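Local coordinates for protein peptide chain release factor subunit 1 (Aeropyrum pernix, PDB 3AGK) that probably directs the termination of translation in archaea in response to the stop codons UAA, UAG and UGA, working with a GTP-binding partner subunit, at residues N140-I145 and L157-R162; V316-I321 and A363-F368. All blocks are in the same frame, centred on the assembly; numbering follows the deposited sequence.

Interaction 1: residues N140-I145 and L157-R162; sequences NNAIGI and LLKGAR
The open end of the beta hairpin formed by strands 142-149 and 152-159 is joined here by one antiparallel hydrogen-bonded pair, Ile-143 with Leu-158. Ile-143 N gives to Leu-158 O at 2.8 Å, and Leu-158 N returns a bond of 2.8 Å to Ile-143 O that is almost straight at hydrogen (172°). Ala-142 CA makes a weaker CA-H...O contact with Leu-158 O, at 3.3 Å. On one face, Ile-143 and Leu-158 touch through their CB atoms, 4.3 Å apart; Ile-145 CD1 reaches Leu-158 CB, and helix 259-269 packs on Ile-145 and Leu-158. On the other face, with Leu-157 CG anti to the backbone N (chi1 -174°), the branch CD1 leans over the partner strand, 3.5 Å from Ile-143 O and 4.2 Å from Ala-142 CB. Gly-144 is the non-hydrogen-bonded partner of Leu-157 and brings only its CA to this methyl. Within the mixed sheet of eRF1 domain 2 the hairpin is flanked by strand 219-226, bonded to Ala-142 and Gly-144, and by strand 162-170, reached through a type II' turn from Lys-159 to Arg-162. Gly-160 takes the positive phi of that turn (56°). Beside it, the amide of Asn-141 brings OD1 to 4.0 Å from Gly-160 N, a contact too long to bond, while the aliphatic CG of Lys-159 rests against Ala-142 CB.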
# COMPACT_ATOMS: atom_id res chain seq x y z
N ASN A 140 -5.36 0.07 -8.94
CA ASN A 140 -6.39 -0.89 -8.60
C ASN A 140 -5.91 -2.28 -8.98
O ASN A 140 -6.44 -2.89 -9.91
CB ASN A 140 -7.69 -0.55 -9.32
CG ASN A 140 -8.35 0.71 -8.79
OD1 ASN A 140 -9.26 1.26 -9.42
ND2 ASN A 140 -7.89 1.18 -7.63
N ASN A 141 -4.89 -2.77 -8.29
CA ASN A 141 -4.34 -4.09 -8.60
C ASN A 141 -4.13 -4.98 -7.38
O ASN A 141 -3.26 -5.86 -7.38
CB ASN A 141 -3.04 -3.96 -9.39
CG ASN A 141 -1.92 -3.33 -8.59
OD1 ASN A 141 -0.81 -3.16 -9.09
ND2 ASN A 141 -2.20 -2.98 -7.33
N ALA A 142 -4.91 -4.77 -6.33
CA ALA A 142 -4.73 -5.52 -5.09
C ALA A 142 -5.34 -6.93 -5.16
O ALA A 142 -6.44 -7.13 -5.71
CB ALA A 142 -5.29 -4.75 -3.91
N ILE A 143 -4.61 -7.88 -4.61
CA ILE A 143 -5.08 -9.25 -4.43
C ILE A 143 -5.14 -9.61 -2.94
O ILE A 143 -4.16 -9.43 -2.20
CB ILE A 143 -4.14 -10.24 -5.13
CG1 ILE A 143 -4.03 -9.89 -6.62
CG2 ILE A 143 -4.58 -11.69 -4.88
CD1 ILE A 143 -5.35 -10.00 -7.36
N GLY A 144 -6.31 -10.08 -2.49
CA GLY A 144 -6.47 -10.59 -1.14
C GLY A 144 -6.11 -12.07 -1.14
O GLY A 144 -6.28 -12.77 -2.13
N ILE A 145 -5.55 -12.54 -0.03
CA ILE A 145 -5.20 -13.95 0.10
C ILE A 145 -5.70 -14.47 1.45
O ILE A 145 -5.48 -13.83 2.49
CB ILE A 145 -3.68 -14.16 0.01
CG1 ILE A 145 -3.13 -13.43 -1.21
CG2 ILE A 145 -3.33 -15.68 -0.02
CD1 ILE A 145 -1.77 -12.86 -0.97
N LEU A 157 -2.45 -9.48 2.00
CA LEU A 157 -2.77 -8.52 0.96
C LEU A 157 -1.56 -8.29 0.06
O LEU A 157 -0.46 -8.03 0.54
CB LEU A 157 -3.19 -7.20 1.60
CG LEU A 157 -3.69 -6.16 0.58
CD1 LEU A 157 -4.93 -6.66 -0.14
CD2 LEU A 157 -3.95 -4.85 1.28
N LEU A 158 -1.77 -8.41 -1.25
CA LEU A 158 -0.71 -8.14 -2.22
C LEU A 158 -1.04 -6.93 -3.08
O LEU A 158 -2.13 -6.86 -3.66
CB LEU A 158 -0.49 -9.34 -3.14
CG LEU A 158 0.57 -9.16 -4.23
CD1 LEU A 158 1.97 -9.19 -3.59
CD2 LEU A 158 0.42 -10.22 -5.33
N LYS A 159 -0.09 -5.99 -3.16
CA LYS A 159 -0.16 -4.84 -4.07
C LYS A 159 1.19 -4.67 -4.75
O LYS A 159 2.19 -4.35 -4.10
CB LYS A 159 -0.45 -3.56 -3.31
CG LYS A 159 -1.72 -3.56 -2.50
CD LYS A 159 -1.90 -2.21 -1.83
CE LYS A 159 -3.07 -2.21 -0.85
NZ LYS A 159 -3.19 -0.91 -0.13
N GLY A 160 1.23 -4.85 -6.06
CA GLY A 160 2.49 -4.82 -6.79
C GLY A 160 3.40 -5.87 -6.17
O GLY A 160 3.03 -7.03 -6.04
N ALA A 161 4.59 -5.45 -5.74
CA ALA A 161 5.53 -6.36 -5.10
C ALA A 161 5.44 -6.39 -3.55
O ALA A 161 6.22 -7.08 -2.90
CB ALA A 161 6.98 -6.05 -5.57
N ARG A 162 4.50 -5.66 -2.96
CA ARG A 162 4.35 -5.63 -1.50
C ARG A 162 3.35 -6.65 -0.98
O ARG A 162 2.16 -6.56 -1.26
CB ARG A 162 3.91 -4.24 -1.03
CG ARG A 162 4.74 -3.12 -1.62
CD ARG A 162 4.38 -1.78 -1.02
NE ARG A 162 5.26 -0.71 -1.48
CZ ARG A 162 6.56 -0.64 -1.20
NH1 ARG A 162 7.14 -1.58 -0.47
NH2 ARG A 162 7.28 0.38 -1.66

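Interaction 2: residues V316-I321 and A363-F368; sequences VKTLLI and AGILRF
One carbonyl, Ile-365 O, takes two successive backbone N-H groups, from Lys-317 N at 2.8 Å and from Thr-318 N at 3.2 Å. This is a classic beta bulge in the antiparallel pairing of strands 316-322 and 362-366, the central strands of the mixed sheet of eRF1 domain 3. The Lys-317 bond is the more bent, 133° at hydrogen against 167° for Thr-318, whose N-H uses a lone pair of the carbonyl. Past the bulge the ladder is regular, with Leu-320 N giving to Ala-363 O at 2.8 Å. Ile-365 lies side by side with Thr-318, where chi1 of 75° sets OG1 between the backbone N and the carbonyl carbon, 3.4 Å from Ile-365 CD1; Ile-365 CG2 meets the extended chain of Lys-317 at CE, 3.6 Å away. Cutting Ile-365 back to an alanine is likely to open a gap beside the Thr-318 hydroxyl and deprive the Lys-317 methylenes of the CG2 they rest on. Lys-317 NZ is salt-bridged to Glu-288. Val-316 CG1 packs against Gly-364 CA, and a side chain on Gly-364 would crowd that methyl. Arg-367, hydrogen-bonded to the carbonyls of Gly-314 and Gly-339, lays one guanidinium face over the chain, with Val-316 O 3.5 Å above its plane, displaced toward the rim.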
# COMPACT_ATOMS: atom_id res chain seq x y z
N VAL A 316 23.91 -6.02 -18.91
CA VAL A 316 22.99 -6.38 -17.82
C VAL A 316 21.56 -6.68 -18.31
O VAL A 316 20.91 -5.82 -18.89
CB VAL A 316 22.90 -5.26 -16.76
CG1 VAL A 316 22.06 -5.72 -15.54
CG2 VAL A 316 24.29 -4.83 -16.33
N LYS A 317 21.07 -7.89 -18.08
CA LYS A 317 19.66 -8.15 -18.44
C LYS A 317 18.68 -7.65 -17.38
O LYS A 317 17.64 -7.08 -17.72
CB LYS A 317 19.39 -9.61 -18.81
CG LYS A 317 19.35 -10.58 -17.67
CD LYS A 317 18.75 -11.89 -18.15
CE LYS A 317 18.50 -12.83 -16.98
NZ LYS A 317 17.48 -13.88 -17.30
N THR A 318 19.00 -7.83 -16.11
CA THR A 318 18.15 -7.28 -15.06
C THR A 318 18.95 -6.63 -13.94
O THR A 318 19.90 -7.22 -13.40
CB THR A 318 17.15 -8.32 -14.46
OG1 THR A 318 17.84 -9.21 -13.59
CG2 THR A 318 16.46 -9.12 -15.55
N LEU A 319 18.54 -5.41 -13.60
CA LEU A 319 19.11 -4.67 -12.48
C LEU A 319 18.21 -4.82 -11.25
O LEU A 319 17.03 -4.45 -11.31
CB LEU A 319 19.23 -3.20 -12.84
CG LEU A 319 20.00 -2.26 -11.92
CD1 LEU A 319 21.38 -2.81 -11.66
CD2 LEU A 319 20.09 -0.86 -12.52
N LEU A 320 18.75 -5.35 -10.16
CA LEU A 320 17.99 -5.49 -8.92
C LEU A 320 18.39 -4.36 -7.99
O LEU A 320 19.57 -4.22 -7.65
CB LEU A 320 18.30 -6.81 -8.24
CG LEU A 320 17.83 -8.09 -8.92
CD1 LEU A 320 18.90 -9.15 -8.85
CD2 LEU A 320 16.57 -8.55 -8.25
N ILE A 321 17.41 -3.54 -7.60
CA ILE A 321 17.69 -2.37 -6.77
C ILE A 321 16.81 -2.34 -5.54
O ILE A 321 15.58 -2.24 -5.65
CB ILE A 321 17.48 -1.06 -7.53
CG1 ILE A 321 18.03 -1.16 -8.96
CG2 ILE A 321 18.11 0.12 -6.77
CD1 ILE A 321 17.69 0.03 -9.82
N ALA A 363 22.59 -4.95 -7.48
CA ALA A 363 23.27 -6.00 -8.22
C ALA A 363 22.59 -6.23 -9.56
O ALA A 363 21.44 -5.84 -9.74
CB ALA A 363 23.33 -7.30 -7.42
N GLY A 364 23.32 -6.84 -10.50
CA GLY A 364 22.77 -7.12 -11.81
C GLY A 364 22.91 -8.58 -12.18
O GLY A 364 23.87 -9.25 -11.79
N ILE A 365 21.92 -9.10 -12.90
CA ILE A 365 22.10 -10.36 -13.58
C ILE A 365 22.54 -10.04 -15.03
O ILE A 365 21.89 -9.25 -15.72
CB ILE A 365 20.83 -11.20 -13.59
CG1 ILE A 365 20.35 -11.46 -12.15
CG2 ILE A 365 21.04 -12.51 -14.38
CD1 ILE A 365 18.92 -12.01 -12.07
N LEU A 366 23.64 -10.63 -15.46
CA LEU A 366 24.20 -10.37 -16.79
C LEU A 366 23.58 -11.24 -17.88
O LEU A 366 23.13 -12.35 -17.62
CB LEU A 366 25.71 -10.58 -16.77
CG LEU A 366 26.51 -9.69 -15.80
CD1 LEU A 366 28.00 -9.98 -15.93
CD2 LEU A 366 26.23 -8.22 -16.04
N ARG A 367 23.54 -10.73 -19.10
CA ARG A 367 23.15 -11.58 -20.22
C ARG A 367 24.40 -12.24 -20.81
O ARG A 367 24.31 -13.24 -21.53
CB ARG A 367 22.37 -10.80 -21.28
CG ARG A 367 22.98 -9.47 -21.61
CD ARG A 367 22.24 -8.83 -22.75
NE ARG A 367 20.88 -8.42 -22.41
CZ ARG A 367 20.49 -7.15 -22.35
NH1 ARG A 367 21.35 -6.17 -22.62
NH2 ARG A 367 19.23 -6.86 -22.06
N PHE A 368 25.55 -11.65 -20.51
CA PHE A 368 26.83 -12.33 -20.69
C PHE A 368 27.87 -11.72 -19.77
O PHE A 368 28.55 -12.45 -19.05
CB PHE A 368 27.31 -12.34 -22.16
CG PHE A 368 26.64 -11.31 -23.04
CD1 PHE A 368 25.78 -11.70 -24.05
CD2 PHE A 368 26.86 -9.96 -22.84
CE1 PHE A 368 25.16 -10.75 -24.86
CE2 PHE A 368 26.24 -9.02 -23.64
CZ PHE A 368 25.39 -9.41 -24.65

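Followed from the N terminus, the chain first closes interaction 1, a local hairpin in which only 11 residues separate 140-145 from 157-162. It then runs through the rest of eRF1 domain 2 and along helix 277-294 before interaction 2 opens at 316. There the return is longer: 41 residues, including helices 328-335 and 352-359 and strand 341-345, intervene before 363-368 comes back beside 316-321 near the C terminus. The two closures are in series, neither nesting nor crossing, and belong to separate sheets, the centres of the two contacts about 26 Å apart. Arg-162, the last residue of 157-162, salt-bridges Glu-323, just past 316-321, linking the two domains.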